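Local coordinates for breast cancer anti-estrogen resistance protein 1 (Mus musculus, PDB 5W93) that acts as a docking scaffold in tyrosine-kinase signalling at cell adhesions, its C-terminal FAT-like helical domain binding the LD1 peptide of paxillin, at residues A[82-93]-A[116-127]. The protein carries 2 engineered substitutions. Residues are numbered along the deposited sequence; the frame is centred on the assembly and turned at random.
Sequences YSNLLSDLLRGI and RVKELGHSTQQF. Engineered in segment 82-93: S87 (natural residue Cys).
L120 is the knob at the middle of this antiparallel helix pair: it points at helix 73-102 and drops into the hole formed by L86, L89, L90 and I93. With CG anti to the backbone N (chi1 179°), its fork reaches across to that helix, CD2 lying 3.6 Å from I93 CD1 while CD1 faces L86 CD2, L90 CD2 and L89 CB. L86 returns the favour one step along, entering among L120, S123, T124 and F127; its CD2 meets T124 CG2 at 3.6 Å, the two side chains crossing at about a right angle.

Toward F127 the packing turns aromatic. The CA of F127 sits over one face of the Y82 ring, 4.1 Å from its centroid, a CH-pi contact. The two rings lie at 26° to one another but are displaced, with little overlap, so this is not a true stack; F127 CD1 instead touches Y82 CB at 3.4 Å. Q126 OE1 lies in the plane of the Y82 ring at its edge, 3.3 Å from Y82 OH, with the amide plane turned 73° from the ring.

The small S123 lies among L85, L86 and L89, its OG facing L85 CD2 and L89 CD1 while it hydrogen-bonds E119 O (3.0 Å), on the opposite face of that carbonyl from S123 N. Further along, L89 CD2 packs 3.4 Å from E119 CD, and R116 brings the edge of its guanidinium to G92, NH1 lying 3.6 Å from CA.

L120 also reaches V52 and A56, and L86 reaches V60, so the pair shares the four-helix core with helix 42-69, while S87 (engineered) and L90 pack on the bound peptide. The chemistry is mainly apolar interlocking, with polar groups confined largely to the margins or tied to their own helix, so cohesion here rests on side-chain fit.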
ATOM      1  N   TYR A  82       8.832   0.914  -6.867  1.00 22.55           N
ATOM      2  CA  TYR A  82       7.595   1.155  -6.134  1.00 21.24           C
ATOM      3  C   TYR A  82       7.068  -0.122  -5.498  1.00 24.89           C
ATOM      4  O   TYR A  82       6.562  -0.077  -4.387  1.00 28.25           O
ATOM      5  CB  TYR A  82       6.524   1.823  -7.035  1.00 27.22           C
ATOM      6  CG  TYR A  82       6.838   3.294  -7.168  1.00 28.17           C
ATOM      7  CD1 TYR A  82       6.603   4.167  -6.102  1.00 25.55           C
ATOM      8  CD2 TYR A  82       7.452   3.797  -8.308  1.00 23.49           C
ATOM      9  CE1 TYR A  82       6.948   5.505  -6.178  1.00 25.47           C
ATOM     10  CE2 TYR A  82       7.805   5.146  -8.392  1.00 31.98           C
ATOM     11  CZ  TYR A  82       7.544   5.991  -7.324  1.00 26.64           C
ATOM     12  OH  TYR A  82       7.884   7.323  -7.392  1.00 30.34           O
ATOM     13  N   SER A  83       7.207  -1.264  -6.165  1.00 23.02           N
ATOM     14  CA  SER A  83       6.807  -2.512  -5.515  1.00 24.88           C
ATOM     15  C   SER A  83       7.601  -2.754  -4.222  1.00 22.63           C
ATOM     16  O   SER A  83       7.018  -3.115  -3.196  1.00 23.43           O
ATOM     17  CB  SER A  83       6.976  -3.710  -6.466  1.00 30.13           C
ATOM     18  OG  SER A  83       6.109  -3.589  -7.592  1.00 46.17           O
ATOM     19  N   ASN A  84       8.920  -2.569  -4.272  1.00 21.96           N
ATOM     20  CA  ASN A  84       9.753  -2.691  -3.073  1.00 25.65           C
ATOM     21  C   ASN A  84       9.415  -1.656  -1.990  1.00 26.89           C
ATOM     22  O   ASN A  84       9.329  -1.988  -0.816  1.00 22.81           O
ATOM     23  CB  ASN A  84      11.228  -2.564  -3.432  1.00 22.55           C
ATOM     24  CG  ASN A  84      11.809  -3.844  -4.034  1.00 26.39           C
ATOM     25  OD1 ASN A  84      11.225  -4.927  -3.927  1.00 32.72           O
ATOM     26  ND2 ASN A  84      12.974  -3.720  -4.656  1.00 23.26           N
ATOM     27  N   LEU A  85       9.240  -0.403  -2.398  1.00 27.67           N
ATOM     28  CA  LEU A  85       8.901   0.666  -1.465  1.00 25.11           C
ATOM     29  C   LEU A  85       7.566   0.388  -0.760  1.00 23.08           C
ATOM     30  O   LEU A  85       7.484   0.452   0.477  1.00 21.39           O
ATOM     31  CB  LEU A  85       8.849   2.017  -2.181  1.00 25.51           C
ATOM     32  CG  LEU A  85       8.402   3.183  -1.285  1.00 26.63           C
ATOM     33  CD1 LEU A  85       9.435   3.438  -0.179  1.00 25.32           C
ATOM     34  CD2 LEU A  85       8.114   4.447  -2.095  1.00 30.09           C
ATOM     35  N   LEU A  86       6.532   0.059  -1.535  1.00 18.76           N
ATOM     36  CA  LEU A  86       5.228  -0.251  -0.947  1.00 21.51           C
ATOM     37  C   LEU A  86       5.317  -1.482  -0.027  1.00 21.15           C
ATOM     38  O   LEU A  86       4.692  -1.513   1.028  1.00 19.64           O
ATOM     39  CB  LEU A  86       4.159  -0.467  -2.042  1.00 17.75           C
ATOM     40  CG  LEU A  86       3.927   0.741  -2.972  1.00 25.86           C
ATOM     41  CD1 LEU A  86       2.865   0.484  -4.042  1.00 29.68           C
ATOM     42  CD2 LEU A  86       3.609   2.017  -2.208  1.00 22.83           C
ATOM     43  N   SER A  87       6.089  -2.488  -0.422  1.00 20.39           N
ATOM     44  CA  SER A  87       6.256  -3.675   0.425  1.00 21.71           C
ATOM     45  C   SER A  87       6.925  -3.325   1.749  1.00 22.02           C
ATOM     46  O   SER A  87       6.543  -3.832   2.803  1.00 21.14           O
ATOM     47  CB  SER A  87       7.059  -4.758  -0.297  1.00 21.87           C
ATOM     48  OG  SER A  87       6.311  -5.264  -1.391  1.00 27.34           O
ATOM     49  N   ASP A  88       7.929  -2.464   1.679  1.00 24.25           N
ATOM     50  CA  ASP A  88       8.609  -1.977   2.881  1.00 25.99           C
ATOM     51  C   ASP A  88       7.636  -1.247   3.815  1.00 28.53           C
ATOM     52  O   ASP A  88       7.639  -1.460   5.030  1.00 28.58           O
ATOM     53  CB  ASP A  88       9.760  -1.054   2.499  1.00 26.07           C
ATOM     54  CG  ASP A  88      11.012  -1.816   2.123  1.00 47.36           C
ATOM     55  OD1 ASP A  88      10.933  -3.058   2.018  1.00 55.10           O
ATOM     56  OD2 ASP A  88      12.073  -1.181   1.933  1.00 61.35           O
ATOM     57  N   LEU A  89       6.801  -0.388   3.240  1.00 22.84           N
ATOM     58  CA  LEU A  89       5.824   0.361   4.018  1.00 21.68           C
ATOM     59  C   LEU A  89       4.737  -0.537   4.640  1.00 26.39           C
ATOM     60  O   LEU A  89       4.287  -0.286   5.766  1.00 25.25           O
ATOM     61  CB  LEU A  89       5.188   1.441   3.158  1.00 16.87           C
ATOM     62  CG  LEU A  89       6.112   2.558   2.661  1.00 27.26           C
ATOM     63  CD1 LEU A  89       5.365   3.458   1.679  1.00 23.68           C
ATOM     64  CD2 LEU A  89       6.672   3.366   3.825  1.00 26.22           C
ATOM     65  N   LEU A  90       4.323  -1.582   3.926  1.00 22.77           N
ATOM     66  CA  LEU A  90       3.389  -2.551   4.505  1.00 19.33           C
ATOM     67  C   LEU A  90       3.980  -3.211   5.754  1.00 24.39           C
ATOM     68  O   LEU A  90       3.266  -3.389   6.736  1.00 23.37           O
ATOM     69  CB  LEU A  90       2.977  -3.624   3.488  1.00 19.49           C
ATOM     70  CG  LEU A  90       2.165  -3.135   2.274  1.00 24.93           C
ATOM     71  CD1 LEU A  90       1.527  -4.297   1.519  1.00 20.83           C
ATOM     72  CD2 LEU A  90       1.104  -2.146   2.705  1.00 21.83           C
ATOM     73  N   ARG A  91       5.263  -3.579   5.722  1.00 21.79           N
ATOM     74  CA  ARG A  91       5.901  -4.147   6.919  1.00 26.00           C
ATOM     75  C   ARG A  91       5.964  -3.112   8.039  1.00 20.22           C
ATOM     76  O   ARG A  91       5.779  -3.446   9.214  1.00 24.62           O
ATOM     77  CB  ARG A  91       7.308  -4.674   6.608  1.00 31.37           C
ATOM     78  CG  ARG A  91       7.310  -5.941   5.776  1.00 32.19           C
ATOM     79  CD  ARG A  91       8.714  -6.511   5.611  1.00 39.40           C
ATOM     80  NE  ARG A  91       9.557  -5.685   4.753  1.00 47.78           N
ATOM     81  CZ  ARG A  91       9.740  -5.909   3.455  1.00 57.99           C
ATOM     82  NH1 ARG A  91       9.137  -6.935   2.872  1.00 61.63           N
ATOM     83  NH2 ARG A  91      10.526  -5.111   2.737  1.00 54.91           N
ATOM     84  N   GLY A  92       6.229  -1.864   7.670  1.00 20.96           N
ATOM     85  CA  GLY A  92       6.228  -0.760   8.611  1.00 21.59           C
ATOM     86  C   GLY A  92       4.866  -0.575   9.268  1.00 25.96           C
ATOM     87  O   GLY A  92       4.772  -0.284  10.468  1.00 27.10           O
ATOM     88  N   ILE A  93       3.803  -0.723   8.487  1.00 21.98           N
ATOM     89  CA  ILE A  93       2.455  -0.640   9.032  1.00 22.26           C
ATOM     90  C   ILE A  93       2.160  -1.824   9.976  1.00 21.30           C
ATOM     91  O   ILE A  93       1.556  -1.626  11.034  1.00 22.28           O
ATOM     92  CB  ILE A  93       1.417  -0.569   7.908  1.00 24.56           C
ATOM     93  CG1 ILE A  93       1.594   0.758   7.154  1.00 25.19           C
ATOM     94  CG2 ILE A  93       0.002  -0.672   8.467  1.00 20.13           C
ATOM     95  CD1 ILE A  93       0.857   0.838   5.875  1.00 25.98           C
ATOM     96  N   ARG A 116       3.029   6.100   9.031  1.00 25.80           N
ATOM     97  CA  ARG A 116       3.356   5.074   8.036  1.00 24.25           C
ATOM     98  C   ARG A 116       2.215   4.931   7.059  1.00 23.29           C
ATOM     99  O   ARG A 116       2.446   4.758   5.873  1.00 27.30           O
ATOM    100  CB  ARG A 116       3.639   3.703   8.654  1.00 23.36           C
ATOM    101  CG  ARG A 116       4.774   3.675   9.646  1.00 35.90           C
ATOM    102  CD  ARG A 116       6.132   4.025   9.034  1.00 35.57           C
ATOM    103  NE  ARG A 116       7.072   4.228  10.134  1.00 53.07           N
ATOM    104  CZ  ARG A 116       7.833   3.275  10.669  1.00 51.46           C
ATOM    105  NH1 ARG A 116       7.825   2.040  10.179  1.00 49.39           N
ATOM    106  NH2 ARG A 116       8.628   3.569  11.684  1.00 45.83           N
ATOM    107  N   VAL A 117       0.984   4.980   7.557  1.00 27.33           N
ATOM    108  CA  VAL A 117      -0.173   4.858   6.668  1.00 24.96           C
ATOM    109  C   VAL A 117      -0.268   6.068   5.744  1.00 23.43           C
ATOM    110  O   VAL A 117      -0.536   5.909   4.552  1.00 29.01           O
ATOM    111  CB  VAL A 117      -1.476   4.672   7.457  1.00 24.96           C
ATOM    112  CG1 VAL A 117      -2.688   4.735   6.523  1.00 23.02           C
ATOM    113  CG2 VAL A 117      -1.435   3.325   8.224  1.00 23.21           C
ATOM    114  N   LYS A 118      -0.015   7.270   6.271  1.00 25.28           N
ATOM    115  CA  LYS A 118       0.027   8.474   5.415  1.00 26.32           C
ATOM    116  C   LYS A 118       1.079   8.341   4.309  1.00 26.58           C
ATOM    117  O   LYS A 118       0.823   8.661   3.146  1.00 25.22           O
ATOM    118  CB  LYS A 118       0.343   9.740   6.224  1.00 35.32           C
ATOM    119  CG  LYS A 118      -0.779  10.327   7.053  1.00 49.62           C
ATOM    120  CD  LYS A 118      -0.336  11.697   7.606  1.00 58.94           C
ATOM    121  CE  LYS A 118      -1.176  12.148   8.799  1.00 67.48           C
ATOM    122  NZ  LYS A 118      -0.376  13.001   9.742  1.00 72.54           N
ATOM    123  N   GLU A 119       2.266   7.884   4.686  1.00 25.18           N
ATOM    124  CA  GLU A 119       3.351   7.688   3.730  1.00 28.22           C
ATOM    125  C   GLU A 119       2.976   6.664   2.665  1.00 25.18           C
ATOM    126  O   GLU A 119       3.308   6.829   1.487  1.00 25.13           O
ATOM    127  CB  GLU A 119       4.627   7.245   4.446  1.00 29.12           C
ATOM    128  CG  GLU A 119       5.789   7.012   3.488  1.00 28.16           C
ATOM    129  CD  GLU A 119       7.101   6.733   4.202  1.00 37.27           C
ATOM    130  OE1 GLU A 119       7.080   6.523   5.442  1.00 36.70           O
ATOM    131  OE2 GLU A 119       8.147   6.704   3.516  1.00 32.87           O
ATOM    132  N   LEU A 120       2.274   5.613   3.082  1.00 23.93           N
ATOM    133  CA  LEU A 120       1.743   4.635   2.129  1.00 26.42           C
ATOM    134  C   LEU A 120       0.768   5.271   1.148  1.00 24.33           C
ATOM    135  O   LEU A 120       0.880   5.054  -0.063  1.00 26.22           O
ATOM    136  CB  LEU A 120       1.060   3.472   2.857  1.00 24.57           C
ATOM    137  CG  LEU A 120       0.448   2.419   1.914  1.00 25.99           C
ATOM    138  CD1 LEU A 120       1.525   1.582   1.234  1.00 22.54           C
ATOM    139  CD2 LEU A 120      -0.542   1.521   2.656  1.00 26.90           C
ATOM    140  N   GLY A 121      -0.186   6.048   1.655  1.00 21.97           N
ATOM    141  CA  GLY A 121      -1.108   6.773   0.788  1.00 22.52           C
ATOM    142  C   GLY A 121      -0.424   7.635  -0.270  1.00 30.38           C
ATOM    143  O   GLY A 121      -0.756   7.593  -1.466  1.00 24.10           O
ATOM    144  N   HIS A 122       0.543   8.426   0.173  1.00 24.15           N
ATOM    145  CA  HIS A 122       1.326   9.257  -0.722  1.00 24.93           C
ATOM    146  C   HIS A 122       2.100   8.432  -1.756  1.00 24.98           C
ATOM    147  O   HIS A 122       2.112   8.762  -2.945  1.00 24.25           O
ATOM    148  CB  HIS A 122       2.291  10.121   0.100  1.00 26.96           C
ATOM    149  CG  HIS A 122       3.595  10.383  -0.571  1.00 41.35           C
ATOM    150  ND1 HIS A 122       3.753  11.352  -1.549  1.00 48.15           N
ATOM    151  CD2 HIS A 122       4.818   9.821  -0.409  1.00 36.01           C
ATOM    152  CE1 HIS A 122       5.007  11.371  -1.947  1.00 44.48           C
ATOM    153  NE2 HIS A 122       5.678  10.448  -1.271  1.00 31.43           N
ATOM    154  N   SER A 123       2.749   7.363  -1.302  1.00 23.07           N
ATOM    155  CA  SER A 123       3.616   6.589  -2.182  1.00 22.37           C
ATOM    156  C   SER A 123       2.803   5.822  -3.227  1.00 22.76           C
ATOM    157  O   SER A 123       3.262   5.629  -4.352  1.00 24.97           O
ATOM    158  CB  SER A 123       4.485   5.620  -1.373  1.00 29.12           C
ATOM    159  OG  SER A 123       5.430   6.315  -0.573  1.00 28.17           O
ATOM    160  N   THR A 124       1.594   5.394  -2.866  1.00 24.22           N
ATOM    161  CA  THR A 124       0.740   4.680  -3.824  1.00 20.05           C
ATOM    162  C   THR A 124       0.180   5.627  -4.894  1.00 24.09           C
ATOM    163  O   THR A 124       0.058   5.262  -6.067  1.00 23.78           O
ATOM    164  CB  THR A 124      -0.434   3.944  -3.119  1.00 24.43           C
ATOM    165  OG1 THR A 124      -1.248   4.880  -2.399  1.00 28.62           O
ATOM    166  CG2 THR A 124       0.094   2.850  -2.161  1.00 19.66           C
ATOM    167  N   GLN A 125      -0.161   6.839  -4.483  1.00 22.62           N
ATOM    168  CA  GLN A 125      -0.588   7.864  -5.430  1.00 28.13           C
ATOM    169  C   GLN A 125       0.532   8.197  -6.400  1.00 27.79           C
ATOM    170  O   GLN A 125       0.300   8.414  -7.584  1.00 30.37           O
ATOM    171  CB  GLN A 125      -1.025   9.137  -4.703  1.00 34.55           C
ATOM    172  CG  GLN A 125      -2.332   8.998  -3.966  1.00 44.45           C
ATOM    173  CD  GLN A 125      -3.491   8.732  -4.905  1.00 58.66           C
ATOM    174  OE1 GLN A 125      -3.543   9.262  -6.025  1.00 59.09           O
ATOM    175  NE2 GLN A 125      -4.425   7.907  -4.460  1.00 59.08           N
ATOM    176  N   GLN A 126       1.752   8.239  -5.869  1.00 23.75           N
ATOM    177  CA  GLN A 126       2.932   8.519  -6.660  1.00 26.66           C
ATOM    178  C   GLN A 126       3.209   7.388  -7.656  1.00 33.39           C
ATOM    179  O   GLN A 126       3.533   7.642  -8.818  1.00 24.77           O
ATOM    180  CB  GLN A 126       4.119   8.729  -5.729  1.00 27.05           C
ATOM    181  CG  GLN A 126       5.326   9.272  -6.385  1.00 34.47           C
ATOM    182  CD  GLN A 126       6.260   9.837  -5.372  1.00 36.35           C
ATOM    183  OE1 GLN A 126       7.062   9.112  -4.796  1.00 29.58           O
ATOM    184  NE2 GLN A 126       6.145  11.135  -5.117  1.00 41.20           N
ATOM    185  N   PHE A 127       3.068   6.144  -7.195  1.00 23.68           N
ATOM    186  CA  PHE A 127       3.170   4.970  -8.064  1.00 22.26           C
ATOM    187  C   PHE A 127       2.213   5.089  -9.254  1.00 21.37           C
ATOM    188  O   PHE A 127       2.610   4.921 -10.403  1.00 22.85           O
ATOM    189  CB  PHE A 127       2.865   3.696  -7.271  1.00 19.75           C
ATOM    190  CG  PHE A 127       2.887   2.424  -8.097  1.00 27.02           C
ATOM    191  CD1 PHE A 127       3.842   2.227  -9.092  1.00 23.35           C
ATOM    192  CD2 PHE A 127       1.956   1.412  -7.853  1.00 31.13           C
ATOM    193  CE1 PHE A 127       3.867   1.041  -9.837  1.00 26.05           C
ATOM    194  CE2 PHE A 127       1.969   0.222  -8.589  1.00 30.92           C
ATOM    195  CZ  PHE A 127       2.930   0.036  -9.584  1.00 28.11           C
TER